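Local coordinates for hemolysin-related protein (Vibrio cholerae serotype O1, PDB 6MLT), which is a secreted, calcium-binding protein of the Vibrio cholerae biofilm matrix that probably binds carbohydrate and helps the biofilm adhere to surfaces, at residues V37-D42 / D53-I58. Sequence-based numbering, arbitrary orientation.
With CA (calcium ion), chain C; CA (calcium ion), chain B.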
loop_
_atom_site.group_PDB
_atom_site.type_symbol
_atom_site.label_atom_id
_atom_site.label_comp_id
_atom_site.label_asym_id
_atom_site.label_seq_id
_atom_site.Cartn_x
_atom_site.Cartn_y
_atom_site.Cartn_z
ATOM N N VAL A 37 -15.031 5.710 -6.160
ATOM C CA VAL A 37 -15.129 5.268 -7.550
ATOM C C VAL A 37 -15.428 3.775 -7.580
ATOM O O VAL A 37 -14.601 2.964 -7.150
ATOM C CB VAL A 37 -13.846 5.565 -8.344
ATOM C CG1 VAL A 37 -13.959 5.038 -9.779
ATOM C CG2 VAL A 37 -13.564 7.059 -8.352
ATOM N N VAL A 38 -16.597 3.418 -8.115
ATOM C CA VAL A 38 -17.044 2.034 -8.230
ATOM C C VAL A 38 -18.032 1.942 -9.392
ATOM O O VAL A 38 -18.612 2.944 -9.820
ATOM C CB VAL A 38 -17.717 1.527 -6.934
ATOM C CG1 VAL A 38 -16.687 1.303 -5.828
ATOM C CG2 VAL A 38 -18.804 2.509 -6.477
ATOM N N GLN A 39 -18.247 0.717 -9.884
ATOM C CA GLN A 39 -19.204 0.468 -10.963
ATOM C C GLN A 39 -20.634 0.415 -10.423
ATOM O O GLN A 39 -20.923 -0.341 -9.490
ATOM C CB GLN A 39 -18.888 -0.856 -11.661
ATOM C CG GLN A 39 -17.489 -0.987 -12.232
ATOM C CD GLN A 39 -17.339 -0.352 -13.603
ATOM O OE1 GLN A 39 -18.305 0.129 -14.196
ATOM N NE2 GLN A 39 -16.117 -0.356 -14.115
ATOM N N LEU A 40 -21.546 1.177 -11.037
ATOM C CA LEU A 40 -22.921 1.233 -10.549
ATOM C C LEU A 40 -23.999 0.996 -11.597
ATOM O O LEU A 40 -25.168 0.861 -11.217
ATOM C CB LEU A 40 -23.192 2.589 -9.883
ATOM C CG LEU A 40 -22.374 2.887 -8.623
ATOM C CD1 LEU A 40 -22.624 4.319 -8.162
ATOM C CD2 LEU A 40 -22.690 1.906 -7.506
ATOM N N ASN A 41 -23.670 0.934 -12.887
ATOM C CA ASN A 41 -24.705 0.695 -13.887
ATOM C C ASN A 41 -24.131 -0.088 -15.058
ATOM O O ASN A 41 -22.918 -0.266 -15.192
ATOM C CB ASN A 41 -25.341 2.008 -14.366
ATOM C CG ASN A 41 -24.432 2.809 -15.276
ATOM O OD1 ASN A 41 -23.300 3.121 -14.928
ATOM N ND2 ASN A 41 -24.930 3.138 -16.467
ATOM N N ASP A 42 -25.033 -0.565 -15.911
ATOM C CA ASP A 42 -24.667 -1.391 -17.060
ATOM C C ASP A 42 -24.497 -0.475 -18.266
ATOM O O ASP A 42 -25.452 -0.169 -18.980
ATOM C CB ASP A 42 -25.725 -2.457 -17.301
ATOM C CG ASP A 42 -25.379 -3.373 -18.455
ATOM O OD1 ASP A 42 -24.211 -3.368 -18.898
ATOM O OD2 ASP A 42 -26.287 -4.090 -18.923
ATOM N N ASP A 53 -17.773 -2.169 -17.728
ATOM C CA ASP A 53 -18.528 -0.931 -17.733
ATOM C C ASP A 53 -17.626 0.225 -17.300
ATOM O O ASP A 53 -16.437 0.051 -17.014
ATOM C CB ASP A 53 -19.754 -1.073 -16.832
ATOM C CG ASP A 53 -20.682 -2.167 -17.302
ATOM O OD1 ASP A 53 -21.201 -2.052 -18.430
ATOM O OD2 ASP A 53 -20.856 -3.156 -16.561
ATOM N N VAL A 54 -18.195 1.425 -17.247
ATOM C CA VAL A 54 -17.451 2.635 -16.907
ATOM C C VAL A 54 -17.688 2.946 -15.436
ATOM O O VAL A 54 -18.830 3.170 -15.020
ATOM C CB VAL A 54 -17.864 3.816 -17.801
ATOM C CG1 VAL A 54 -17.073 5.074 -17.438
ATOM C CG2 VAL A 54 -17.651 3.473 -19.261
ATOM N N ALA A 55 -16.614 2.968 -14.646
ATOM C CA ALA A 55 -16.741 3.213 -13.215
ATOM C C ALA A 55 -17.317 4.599 -12.951
ATOM O O ALA A 55 -17.106 5.546 -13.714
ATOM C CB ALA A 55 -15.386 3.071 -12.527
ATOM N N ASP A 56 -18.036 4.710 -11.842
ATOM C CA ASP A 56 -18.820 5.885 -11.504
ATOM C C ASP A 56 -18.307 6.516 -10.219
ATOM O O ASP A 56 -17.448 5.963 -9.529
ATOM C CB ASP A 56 -20.283 5.488 -11.383
ATOM C CG ASP A 56 -20.763 4.799 -12.631
ATOM O OD1 ASP A 56 -20.686 5.443 -13.699
ATOM O OD2 ASP A 56 -21.157 3.613 -12.560
ATOM N N ILE A 57 -18.836 7.697 -9.912
ATOM C CA ILE A 57 -18.373 8.501 -8.788
ATOM C C ILE A 57 -19.509 8.634 -7.778
ATOM O O ILE A 57 -20.654 8.911 -8.154
ATOM C CB ILE A 57 -17.876 9.884 -9.253
ATOM C CG1 ILE A 57 -16.516 9.761 -9.961
ATOM C CG2 ILE A 57 -17.733 10.840 -8.070
ATOM C CD1 ILE A 57 -16.558 9.245 -11.360
ATOM N N ILE A 58 -19.189 8.440 -6.501
ATOM C CA ILE A 58 -20.119 8.665 -5.399
ATOM C C ILE A 58 -19.598 9.819 -4.555
ATOM O O ILE A 58 -18.438 9.808 -4.125
ATOM C CB ILE A 58 -20.293 7.407 -4.534
ATOM C CG1 ILE A 58 -20.951 6.291 -5.342
ATOM C CG2 ILE A 58 -21.144 7.733 -3.290
ATOM C CD1 ILE A 58 -20.839 4.926 -4.688
HETATM CA CA CA C . -21.056 3.431 -15.035
HETATM CA CA CA B . -22.253 -4.276 -18.432
HETATM O O HOH W 1 -20.932 1.028 -14.258
HETATM O O HOH W 2 -20.448 -5.593 -18.593
HETATM O O HOH W 3 -21.464 5.194 -16.529
#
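Asp-56 and Asn-41 meet at a calcium ion between the segments. Asp-56 grips the ion with both carboxylate oxygens, while Asn-41 gives OD1 alone, 2.3 Å from the calcium. The amide and carboxylate planes stand 47° apart. Val-54 O, two waters and Asp-43 complete the site. Asp-56 OD2 accepts a hydrogen bond from Leu-40 N (2.9 Å), nearly along its C-O axis. Gly-78 N hydrogen-bonds OD1, so each oxygen has a hydrogen bond besides the calcium.

A second calcium joins Asp-42 to Asp-53. With CG turned opposite its backbone N, Asp-42 swings OD1 to 2.2 Å from the ion. Asp-53 chelates it with both oxygens, its carboxylate turned 75° from that of Asp-42. Asn-44, Asp-46 and Lys-48 O add ligands, as in an EF-hand-like calcium loop. Gly-47 N hydrogen-bonds Asp-42 OD2, and Asp-53 has a polar partner in Asp-50.

Gln-39 lies beside the first site; bent at chi2 (-83°), it lays its amide against the backbone of 53-55. NE2 donates to Asp-53 O at 2.9 Å, from above the carbonyl plane. OE1 accepts a hydrogen bond from a calcium-bound water. Gln-39 is thus a second-shell residue, holding one water ligand.

Ile-58 CD1 meets Val-38 CG2 at 3.6 Å, and Leu-40 crosses Ile-58 at about a right angle, CD1 against CG1. Val-38 and Asp-56, an antiparallel hydrogen-bonded pair, join strand 36-38 to strand 56-63, probably in a beta-propeller blade, consistent with the FG-GAP-like repeat. Strand 71-76 pairs next, touching Leu-40 and Ile-58, while Ile-538 of strand 536-541 packs on Val-37 and Ile-57.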